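Local coordinates for protein lysyl oxidase (PDB 1W7C) that probably oxidises primary amines, including lysine side chains in proteins, to aldehydes with a copper ion and a topaquinone cofactor, at residues K62-D73 with Y322-Y333. Sequence-based numbering, arbitrary orientation.
Sequences KPNKTEALTYLD and YDITFKGERIVY. With NAG (2-acetamido-2-deoxy-beta-D-glucopyranose), chain B.
The ring of Tyr333 reaches from the strand side to helix 65-73, where Lys65 lies over one face, its CG 4.0 Å from the ring centroid in a CH-pi contact. With CG anti to the backbone N (chi1 -179°) and the chain extended, the lysine's methylenes slide past the ring and carry NZ beyond it to Asp497, Asp499 and Asp643, beside a bound calcium ion. A long aliphatic chain with a charged end suits both tasks. Ala68, small enough to let the ring come close, sets CB 3.2 Å from Tyr333 OH, and Leu69 CD2 is 3.8 Å from Tyr333 CD1. The hydroxyl of Tyr333 hydrogen-bonds with Trp21 NE1 and, through a water, reaches Pro63 O.

Farther along the helix, Leu69 CD2 lies over one face of the Arg330 guanidinium, while Leu72 CD1 packs against Asp323. At the polar edge Arg330 grips exposed Asp73 end-on: NH1 to OD2 and NH2 to OD1, each 2.9 Å. Its NE and NH2 both hold Asp323 OD2, side-on, so two carboxylates at its edges fix the guanidinium's rotation and probably share its positive charge.

This aromatic and salt-bridge packing seats an N2-domain helix on the base of a beta-hairpin, closed by a type I' turn, of the copper amine oxidase catalytic domain.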
loop_
_atom_site.group_PDB
_atom_site.type_symbol
_atom_site.label_atom_id
_atom_site.label_comp_id
_atom_site.label_asym_id
_atom_site.label_seq_id
_atom_site.Cartn_x
_atom_site.Cartn_y
_atom_site.Cartn_z
ATOM N N LYS A 62 8.569 -4.425 -32.576
ATOM C CA LYS A 62 7.139 -4.104 -32.452
ATOM C C LYS A 62 6.762 -2.954 -33.403
ATOM O O LYS A 62 7.582 -2.102 -33.744
ATOM C CB LYS A 62 6.782 -3.746 -31.021
ATOM C CG LYS A 62 6.789 -4.970 -30.092
ATOM C CD LYS A 62 6.398 -4.598 -28.710
ATOM C CE LYS A 62 6.500 -5.764 -27.769
ATOM N NZ LYS A 62 7.928 -6.118 -27.471
ATOM N N PRO A 63 5.511 -2.930 -33.849
ATOM C CA PRO A 63 5.071 -1.850 -34.726
ATOM C C PRO A 63 5.180 -0.463 -34.099
ATOM O O PRO A 63 5.161 -0.321 -32.903
ATOM C CB PRO A 63 3.617 -2.217 -35.019
ATOM C CG PRO A 63 3.559 -3.702 -34.889
ATOM C CD PRO A 63 4.460 -3.946 -33.661
ATOM N N ASN A 64 5.288 0.527 -34.962
ATOM C CA ASN A 64 5.218 1.892 -34.538
ATOM C C ASN A 64 3.770 2.253 -34.189
ATOM O O ASN A 64 2.837 1.602 -34.631
ATOM C CB ASN A 64 5.757 2.791 -35.616
ATOM C CG ASN A 64 7.265 2.775 -35.713
ATOM O OD1 ASN A 64 7.975 2.394 -34.771
ATOM N ND2 ASN A 64 7.749 3.179 -36.888
ATOM N N LYS A 65 3.585 3.273 -33.369
ATOM C CA LYS A 65 2.301 3.534 -32.767
ATOM C C LYS A 65 1.253 4.020 -33.755
ATOM O O LYS A 65 0.134 3.533 -33.711
ATOM C CB LYS A 65 2.435 4.502 -31.583
ATOM C CG LYS A 65 1.099 4.792 -30.901
ATOM C CD LYS A 65 1.297 5.595 -29.617
ATOM C CE LYS A 65 -0.033 5.839 -28.955
ATOM N NZ LYS A 65 0.159 6.589 -27.682
ATOM N N THR A 66 1.586 4.973 -34.629
ATOM C CA THR A 66 0.567 5.445 -35.552
ATOM C C THR A 66 0.059 4.324 -36.448
ATOM O O THR A 66 -1.150 4.168 -36.607
ATOM C CB THR A 66 1.083 6.616 -36.348
ATOM O OG1 THR A 66 1.410 7.657 -35.428
ATOM C CG2 THR A 66 0.008 7.217 -37.246
ATOM N N GLU A 67 0.950 3.470 -36.946
ATOM C CA GLU A 67 0.519 2.366 -37.821
ATOM C C GLU A 67 -0.287 1.371 -37.011
ATOM O O GLU A 67 -1.278 0.814 -37.495
ATOM C CB GLU A 67 1.690 1.672 -38.554
ATOM C CG GLU A 67 2.753 1.015 -37.689
ATOM C CD GLU A 67 3.842 0.301 -38.501
ATOM O OE1 GLU A 67 3.819 0.370 -39.767
ATOM O OE2 GLU A 67 4.710 -0.350 -37.872
ATOM N N ALA A 68 0.068 1.153 -35.753
ATOM C CA ALA A 68 -0.705 0.255 -34.900
ATOM C C ALA A 68 -2.101 0.805 -34.681
ATOM O O ALA A 68 -3.075 0.053 -34.741
ATOM C CB ALA A 68 -0.010 0.068 -33.572
ATOM N N LEU A 69 -2.199 2.096 -34.350
ATOM C CA LEU A 69 -3.510 2.679 -34.094
ATOM C C LEU A 69 -4.393 2.697 -35.332
ATOM O O LEU A 69 -5.590 2.449 -35.236
ATOM C CB LEU A 69 -3.365 4.089 -33.516
ATOM C CG LEU A 69 -2.834 4.130 -32.065
ATOM C CD1 LEU A 69 -2.871 5.552 -31.600
ATOM C CD2 LEU A 69 -3.605 3.272 -31.115
ATOM N N THR A 70 -3.806 2.939 -36.508
ATOM C CA THR A 70 -4.563 2.912 -37.749
ATOM C C THR A 70 -5.152 1.500 -37.956
ATOM O O THR A 70 -6.307 1.325 -38.331
ATOM C CB THR A 70 -3.683 3.359 -38.925
ATOM O OG1 THR A 70 -3.200 4.700 -38.671
ATOM C CG2 THR A 70 -4.476 3.490 -40.209
ATOM N N TYR A 71 -4.360 0.476 -37.676
ATOM C CA TYR A 71 -4.837 -0.899 -37.727
ATOM C C TYR A 71 -5.952 -1.185 -36.708
ATOM O O TYR A 71 -6.972 -1.762 -37.038
ATOM C CB TYR A 71 -3.654 -1.862 -37.518
ATOM C CG TYR A 71 -4.075 -3.285 -37.347
ATOM C CD1 TYR A 71 -4.624 -3.998 -38.401
ATOM C CD2 TYR A 71 -3.914 -3.924 -36.136
ATOM C CE1 TYR A 71 -5.037 -5.294 -38.262
ATOM C CE2 TYR A 71 -4.310 -5.240 -35.978
ATOM C CZ TYR A 71 -4.893 -5.917 -37.027
ATOM O OH TYR A 71 -5.277 -7.191 -36.845
ATOM N N LEU A 72 -5.747 -0.793 -35.453
ATOM C CA LEU A 72 -6.700 -1.099 -34.389
ATOM C C LEU A 72 -8.007 -0.359 -34.515
ATOM O O LEU A 72 -9.055 -0.924 -34.203
ATOM C CB LEU A 72 -6.101 -0.752 -33.018
ATOM C CG LEU A 72 -4.870 -1.575 -32.622
ATOM C CD1 LEU A 72 -4.277 -1.032 -31.340
ATOM C CD2 LEU A 72 -5.185 -3.052 -32.467
ATOM N N ASP A 73 -7.933 0.897 -34.971
ATOM C CA ASP A 73 -9.043 1.838 -34.849
ATOM C C ASP A 73 -9.664 2.297 -36.170
ATOM O O ASP A 73 -10.803 2.755 -36.174
ATOM C CB ASP A 73 -8.590 3.092 -34.101
ATOM C CG ASP A 73 -8.266 2.851 -32.663
ATOM O OD1 ASP A 73 -8.641 1.779 -32.081
ATOM O OD2 ASP A 73 -7.684 3.757 -32.056
ATOM N N TYR A 322 -0.712 -4.262 -24.139
ATOM C CA TYR A 322 -1.034 -3.341 -25.212
ATOM C C TYR A 322 -2.538 -3.218 -25.356
ATOM O O TYR A 322 -3.310 -4.173 -25.127
ATOM C CB TYR A 322 -0.392 -3.794 -26.541
ATOM C CG TYR A 322 1.085 -3.595 -26.575
ATOM C CD1 TYR A 322 1.959 -4.601 -26.177
ATOM C CD2 TYR A 322 1.624 -2.398 -26.974
ATOM C CE1 TYR A 322 3.361 -4.365 -26.160
ATOM C CE2 TYR A 322 2.974 -2.175 -26.982
ATOM C CZ TYR A 322 3.837 -3.167 -26.594
ATOM O OH TYR A 322 5.191 -2.903 -26.633
ATOM N N ASP A 323 -2.951 -2.020 -25.783
ATOM C CA ASP A 323 -4.379 -1.770 -26.074
ATOM C C ASP A 323 -5.279 -2.077 -24.894
ATOM O O ASP A 323 -6.250 -2.815 -25.003
ATOM C CB ASP A 323 -4.819 -2.535 -27.339
ATOM C CG ASP A 323 -6.065 -1.971 -27.950
ATOM O OD1 ASP A 323 -6.830 -2.765 -28.560
ATOM O OD2 ASP A 323 -6.324 -0.748 -27.861
ATOM N N ILE A 324 -4.947 -1.523 -23.744
ATOM C CA ILE A 324 -5.742 -1.723 -22.544
ATOM C C ILE A 324 -6.990 -0.872 -22.653
ATOM O O ILE A 324 -6.905 0.355 -22.715
ATOM C CB ILE A 324 -5.004 -1.367 -21.239
ATOM C CG1 ILE A 324 -3.703 -2.151 -21.126
ATOM C CG2 ILE A 324 -5.931 -1.680 -20.050
ATOM C CD1 ILE A 324 -2.885 -1.845 -19.901
ATOM N N THR A 325 -8.131 -1.538 -22.726
ATOM C CA THR A 325 -9.420 -0.879 -22.837
ATOM C C THR A 325 -10.309 -1.141 -21.637
ATOM O O THR A 325 -10.233 -2.203 -21.019
ATOM C CB THR A 325 -10.170 -1.360 -24.110
ATOM O OG1 THR A 325 -10.552 -2.731 -23.974
ATOM C CG2 THR A 325 -9.272 -1.161 -25.347
ATOM N N PHE A 326 -11.162 -0.178 -21.329
ATOM C CA PHE A 326 -12.181 -0.343 -20.290
ATOM C C PHE A 326 -13.479 0.238 -20.839
ATOM O O PHE A 326 -13.492 1.352 -21.381
ATOM C CB PHE A 326 -11.769 0.322 -18.973
ATOM C CG PHE A 326 -12.787 0.151 -17.891
ATOM C CD1 PHE A 326 -13.532 1.212 -17.421
ATOM C CD2 PHE A 326 -13.003 -1.093 -17.354
ATOM C CE1 PHE A 326 -14.505 1.018 -16.422
ATOM C CE2 PHE A 326 -13.956 -1.282 -16.365
ATOM C CZ PHE A 326 -14.705 -0.214 -15.890
ATOM N N LYS A 327 -14.544 -0.544 -20.765
ATOM C CA LYS A 327 -15.852 -0.175 -21.325
ATOM C C LYS A 327 -15.733 0.362 -22.744
ATOM O O LYS A 327 -16.340 1.378 -23.102
ATOM C CB LYS A 327 -16.607 0.758 -20.368
ATOM C CG LYS A 327 -17.001 0.041 -19.085
ATOM C CD LYS A 327 -17.913 0.872 -18.193
ATOM C CE LYS A 327 -18.446 0.019 -17.036
ATOM N NZ LYS A 327 -19.469 -0.952 -17.524
ATOM N N GLY A 328 -14.917 -0.317 -23.542
ATOM C CA GLY A 328 -14.841 -0.051 -24.977
ATOM C C GLY A 328 -13.951 1.101 -25.403
ATOM O O GLY A 328 -13.917 1.430 -26.575
ATOM N N GLU A 329 -13.237 1.715 -24.461
ATOM C CA GLU A 329 -12.338 2.795 -24.790
ATOM C C GLU A 329 -10.921 2.462 -24.340
ATOM O O GLU A 329 -10.716 2.027 -23.202
ATOM C CB GLU A 329 -12.773 4.111 -24.112
ATOM C CG GLU A 329 -14.179 4.590 -24.497
ATOM C CD GLU A 329 -14.495 5.945 -23.885
ATOM O OE1 GLU A 329 -15.008 5.993 -22.763
ATOM O OE2 GLU A 329 -14.164 6.984 -24.493
ATOM N N ARG A 330 -9.934 2.699 -25.204
ATOM C CA ARG A 330 -8.549 2.543 -24.819
ATOM C C ARG A 330 -8.183 3.611 -23.791
ATOM O O ARG A 330 -8.407 4.787 -24.022
ATOM C CB ARG A 330 -7.635 2.727 -26.027
ATOM C CG ARG A 330 -6.187 2.570 -25.728
ATOM C CD ARG A 330 -5.263 2.826 -26.926
ATOM N NE ARG A 330 -5.687 1.943 -28.010
ATOM C CZ ARG A 330 -6.378 2.281 -29.102
ATOM N NH1 ARG A 330 -6.574 3.542 -29.439
ATOM N NH2 ARG A 330 -6.817 1.315 -29.891
ATOM N N ILE A 331 -7.611 3.171 -22.685
ATOM C CA ILE A 331 -6.983 4.070 -21.722
ATOM C C ILE A 331 -5.458 4.049 -21.759
ATOM O O ILE A 331 -4.845 5.049 -21.428
ATOM C CB ILE A 331 -7.501 3.848 -20.297
ATOM C CG1 ILE A 331 -7.209 2.453 -19.771
ATOM C CG2 ILE A 331 -8.988 4.200 -20.183
ATOM C CD1 ILE A 331 -7.270 2.347 -18.284
ATOM N N VAL A 332 -4.870 2.920 -22.158
ATOM C CA VAL A 332 -3.396 2.815 -22.190
ATOM C C VAL A 332 -3.012 2.052 -23.473
ATOM O O VAL A 332 -3.427 0.918 -23.674
ATOM C CB VAL A 332 -2.847 2.035 -20.953
ATOM C CG1 VAL A 332 -1.334 1.787 -21.105
ATOM C CG2 VAL A 332 -3.170 2.733 -19.663
ATOM N N TYR A 333 -2.195 2.697 -24.303
ATOM C CA TYR A 333 -1.700 2.056 -25.505
ATOM C C TYR A 333 -0.683 0.955 -25.180
ATOM O O TYR A 333 -0.776 -0.152 -25.698
ATOM C CB TYR A 333 -1.123 3.077 -26.503
ATOM C CG TYR A 333 -0.457 2.339 -27.673
ATOM C CD1 TYR A 333 -1.225 1.705 -28.628
ATOM C CD2 TYR A 333 0.929 2.255 -27.782
ATOM C CE1 TYR A 333 -0.631 0.961 -29.641
ATOM C CE2 TYR A 333 1.537 1.532 -28.780
ATOM C CZ TYR A 333 0.740 0.883 -29.715
ATOM O OH TYR A 333 1.313 0.127 -30.693
HETATM C C1 NAG B . 9.178 3.338 -36.952
HETATM C C2 NAG B . 9.548 2.941 -38.401
HETATM C C3 NAG B . 11.013 3.222 -38.778
HETATM C C4 NAG B . 11.435 4.609 -38.297
HETATM C C5 NAG B . 10.977 4.790 -36.851
HETATM C C6 NAG B . 11.359 6.119 -36.257
HETATM C C7 NAG B . 8.387 1.106 -39.509
HETATM C C8 NAG B . 8.118 -0.367 -39.581
HETATM N N2 NAG B . 9.245 1.519 -38.583
HETATM O O3 NAG B . 11.175 3.091 -40.181
HETATM O O4 NAG B . 12.848 4.767 -38.266
HETATM O O5 NAG B . 9.579 4.668 -36.719
HETATM O O6 NAG B . 10.627 7.097 -36.942
HETATM O O7 NAG B . 7.820 1.867 -40.296
HETATM O O HOH W 1 3.809 -0.830 -30.528
#